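Side-chain contacts in Mgp-operon protein 3 (Mycoplasma pneumoniae, PDB 6RJ1), which serves in cell adhesion as a membrane-anchored surface protein of Mycoplasma pneumoniae, probably by helping the bacterium attach to sugars on host cells: residues 368-371 with 372-375; 444-447 with 448-452. One frame throughout, in Å; residues are numbered along the deposited sequence.

Interaction 1. Residues 368-371 with 372-375; sequences VIVP and GLEK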
# COMPACT_ATOMS: atom_id res chain seq x y z
N VAL A 368 -1.91 -11.86 -8.27
CA VAL A 368 -0.91 -12.85 -7.89
C VAL A 368 -1.06 -13.99 -8.90
O VAL A 368 -2.19 -14.37 -9.23
CB VAL A 368 -1.09 -13.30 -6.41
CG1 VAL A 368 -0.30 -14.56 -6.09
CG2 VAL A 368 -0.71 -12.18 -5.44
N ILE A 369 0.06 -14.47 -9.46
CA ILE A 369 0.06 -15.57 -10.43
C ILE A 369 -0.29 -16.87 -9.70
O ILE A 369 0.52 -17.38 -8.92
CB ILE A 369 1.39 -15.68 -11.25
CG1 ILE A 369 1.73 -14.36 -12.00
CG2 ILE A 369 1.36 -16.90 -12.21
CD1 ILE A 369 3.21 -14.22 -12.39
N VAL A 370 -1.51 -17.37 -9.93
CA VAL A 370 -1.98 -18.63 -9.35
C VAL A 370 -2.15 -19.62 -10.52
O VAL A 370 -3.19 -19.61 -11.19
CB VAL A 370 -3.25 -18.49 -8.47
CG1 VAL A 370 -3.66 -19.83 -7.86
CG2 VAL A 370 -3.05 -17.45 -7.37
N PRO A 371 -1.12 -20.44 -10.82
CA PRO A 371 -1.23 -21.40 -11.94
C PRO A 371 -2.41 -22.37 -11.79
O PRO A 371 -2.64 -22.90 -10.71
CB PRO A 371 0.13 -22.11 -11.96
CG PRO A 371 1.05 -21.19 -11.21
CD PRO A 371 0.20 -20.56 -10.15
N GLY A 372 -3.15 -22.54 -12.88
CA GLY A 372 -4.34 -23.39 -12.94
C GLY A 372 -5.62 -22.59 -12.77
O GLY A 372 -6.72 -23.14 -12.91
N LEU A 373 -5.47 -21.29 -12.45
CA LEU A 373 -6.54 -20.32 -12.25
C LEU A 373 -6.47 -19.16 -13.26
O LEU A 373 -7.28 -18.23 -13.18
CB LEU A 373 -6.48 -19.78 -10.81
CG LEU A 373 -7.47 -20.34 -9.81
CD1 LEU A 373 -7.10 -21.76 -9.40
CD2 LEU A 373 -7.54 -19.46 -8.59
N GLU A 374 -5.51 -19.21 -14.21
CA GLU A 374 -5.34 -18.18 -15.24
C GLU A 374 -6.37 -18.32 -16.37
O GLU A 374 -6.75 -19.45 -16.72
CB GLU A 374 -3.92 -18.20 -15.82
CG GLU A 374 -2.80 -18.19 -14.79
CD GLU A 374 -1.88 -19.39 -14.86
OE1 GLU A 374 -2.39 -20.53 -14.97
OE2 GLU A 374 -0.64 -19.19 -14.81
N LYS A 375 -6.79 -17.17 -16.95
CA LYS A 375 -7.79 -16.98 -18.01
C LYS A 375 -7.71 -17.97 -19.21
O LYS A 375 -8.73 -18.52 -19.62
CB LYS A 375 -7.78 -15.52 -18.53
CG LYS A 375 -6.40 -14.97 -18.90
CD LYS A 375 -6.49 -13.76 -19.82
CE LYS A 375 -5.17 -13.46 -20.49
NZ LYS A 375 -5.34 -12.49 -21.59

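Interaction 2. Residues 444-447 with 448-452; sequences PNVI and TQLYH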
# COMPACT_ATOMS: atom_id res chain seq x y z
N PRO A 444 4.51 -19.34 -8.26
CA PRO A 444 5.87 -18.86 -8.59
C PRO A 444 6.49 -18.01 -7.45
O PRO A 444 5.77 -17.56 -6.56
CB PRO A 444 5.65 -18.01 -9.85
CG PRO A 444 4.31 -18.42 -10.36
CD PRO A 444 3.51 -18.75 -9.17
N ASN A 445 7.82 -17.81 -7.50
CA ASN A 445 8.67 -17.05 -6.55
C ASN A 445 8.02 -15.75 -6.04
O ASN A 445 7.22 -15.14 -6.74
CB ASN A 445 10.01 -16.65 -7.23
CG ASN A 445 10.76 -17.74 -7.91
OD1 ASN A 445 11.73 -18.29 -7.37
ND2 ASN A 445 10.36 -18.07 -9.13
N VAL A 446 8.46 -15.29 -4.85
CA VAL A 446 8.04 -14.01 -4.27
C VAL A 446 8.48 -12.89 -5.23
O VAL A 446 7.70 -11.98 -5.52
CB VAL A 446 8.63 -13.83 -2.84
CG1 VAL A 446 8.46 -12.39 -2.33
CG2 VAL A 446 8.00 -14.82 -1.86
N ILE A 447 9.72 -13.01 -5.78
CA ILE A 447 10.30 -12.04 -6.72
C ILE A 447 9.48 -11.93 -8.02
O ILE A 447 9.33 -10.82 -8.55
CB ILE A 447 11.82 -12.28 -6.95
CG1 ILE A 447 12.50 -11.06 -7.60
CG2 ILE A 447 12.12 -13.58 -7.71
CD1 ILE A 447 12.56 -9.80 -6.74
N THR A 448 8.93 -13.05 -8.51
CA THR A 448 8.08 -13.09 -9.71
C THR A 448 6.76 -12.37 -9.40
O THR A 448 6.30 -11.54 -10.19
CB THR A 448 7.85 -14.56 -10.12
OG1 THR A 448 9.11 -15.17 -10.38
CG2 THR A 448 6.93 -14.70 -11.32
N GLN A 449 6.16 -12.68 -8.22
CA GLN A 449 4.90 -12.10 -7.76
C GLN A 449 5.04 -10.61 -7.56
O GLN A 449 4.12 -9.88 -7.89
CB GLN A 449 4.39 -12.74 -6.46
CG GLN A 449 4.23 -14.26 -6.50
CD GLN A 449 3.09 -14.78 -7.34
OE1 GLN A 449 2.44 -14.06 -8.11
NE2 GLN A 449 2.83 -16.07 -7.19
N LEU A 450 6.21 -10.17 -7.06
CA LEU A 450 6.50 -8.75 -6.88
C LEU A 450 6.64 -8.06 -8.24
O LEU A 450 6.16 -6.94 -8.38
CB LEU A 450 7.74 -8.52 -6.00
CG LEU A 450 7.65 -8.90 -4.52
CD1 LEU A 450 9.02 -8.96 -3.89
CD2 LEU A 450 6.74 -7.97 -3.76
N TYR A 451 7.23 -8.74 -9.25
CA TYR A 451 7.32 -8.14 -10.58
C TYR A 451 5.94 -7.97 -11.21
O TYR A 451 5.60 -6.87 -11.65
CB TYR A 451 8.30 -8.88 -11.51
CG TYR A 451 8.34 -8.27 -12.90
CD1 TYR A 451 9.09 -7.12 -13.15
CD2 TYR A 451 7.55 -8.77 -13.93
CE1 TYR A 451 9.08 -6.51 -14.40
CE2 TYR A 451 7.53 -8.16 -15.18
CZ TYR A 451 8.30 -7.03 -15.41
OH TYR A 451 8.28 -6.45 -16.65
N HIS A 452 5.15 -9.07 -11.26
CA HIS A 452 3.80 -9.10 -11.84
C HIS A 452 2.86 -8.10 -11.18
O HIS A 452 2.13 -7.41 -11.90
CB HIS A 452 3.23 -10.52 -11.78
CG HIS A 452 2.01 -10.71 -12.62
ND1 HIS A 452 0.75 -10.67 -12.08
CD2 HIS A 452 1.90 -10.92 -13.96
CE1 HIS A 452 -0.09 -10.88 -13.08
NE2 HIS A 452 0.57 -11.03 -14.23

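Interaction 1. Residues 368-371 with 372-375
Val370 and Leu373 are the outer residues of a type II beta turn, with Pro371 and Gly372 at its corner. The turn lies in the loop after helix 360-365. Gly372 has a positive phi of 97°, the usual backbone state at this corner of a type II turn. Its N-H points to the Glu374 carboxylate and makes a hydrogen bond of 3.0 Å from Gly372 N to Glu374 OE1. The donor sits above the carboxylate plane, 49° out of it. Leu373 closes the turn through its backbone: Leu373 N donates a hydrogen bond of 3.1 Å to Val370 O. Its side chain lies beside that of Val370, both pointing the same way, and Leu373 CD2 comes to 4.0 Å from Val370 CG1. Leu363 of helix 360-365 touches Val370, while Gln361 and His364 touch Leu373, so this apolar pair rests the turn on that helix. Glu374 bends back over the corner. Its CG is anti to the carbonyl carbon (chi1 -50°), and a bend at chi2 swings the carboxylate round to Pro371. Glu374 OE1 is 3.4 Å from Pro371 CA, and the other oxygen, Glu374 OE2, lies 4.0 Å from Ile369 CG2.

Interaction 2. Residues 444-447 with 448-452
Gln449 N donates a hydrogen bond to Asn445 O in the first turn of helix 446-454, at 3.1 Å. Asn445 holds the N-cap position. The helical ladder continues with Leu450 N to Val446 O at 2.8 Å and Tyr451 N to Ile447 O at 3.0 Å. The same Asn445 O also takes a weak bond from Thr448 N, so two amides of the first turn share it.

The Gln449 side chain reaches back past the start of the helix. With chi1 at -55° the chain leaves beside its own backbone N, and a bend at chi2 (-71°) brings the amide to Pro444. There Gln449 NE2 makes a weak hydrogen bond of 3.4 Å to Pro444 O. The side chain crosses the proline at about a right angle, and Gln449 NE2 is also 3.4 Å from Pro444 CD. The stronger partners of the Gln449 and Thr448 side chains lie outside the segments: Ile369 N probably bonds to Gln449 OE1, and Val64 N bonds to Thr448 OG1.

Val446 and Leu450 lie side by side one turn apart, pointing the same way, with Val446 CG1 3.8 Å from Leu450 CD1. Trp477 of strand 477-482 touches Ile447 and Leu450, so this part of the helix packs against the sheet. Tyr451 turns its ring away from the first turn, stacks edge-to-face with Phe84 and bonds through OH to Leu134 O. The Thr448 methyl packs on the proline ring, with Thr448 CG2 3.8 Å from Pro444 CB.

Interaction 1 is a partly buried turn, and interaction 2 is a buried helix start. Their centres are about 13 Å apart, and they touch directly. Besides the polar tie through the glutamine amide, packing joins them. Ile369 CG1 is 3.7 Å from His452 CG, and Ile369 O is 3.3 Å from Pro444 CD. The 368-375 loop thus runs between two helices, 360-365 and 446-454. The chemistry follows the setting. Residues 368-375 pair one turn bond with a carboxylate folded back onto a backbone N-H. Residues 444-452 rely on repeated helix bonds, with most of their side chains buried against neighbouring parts of the chain.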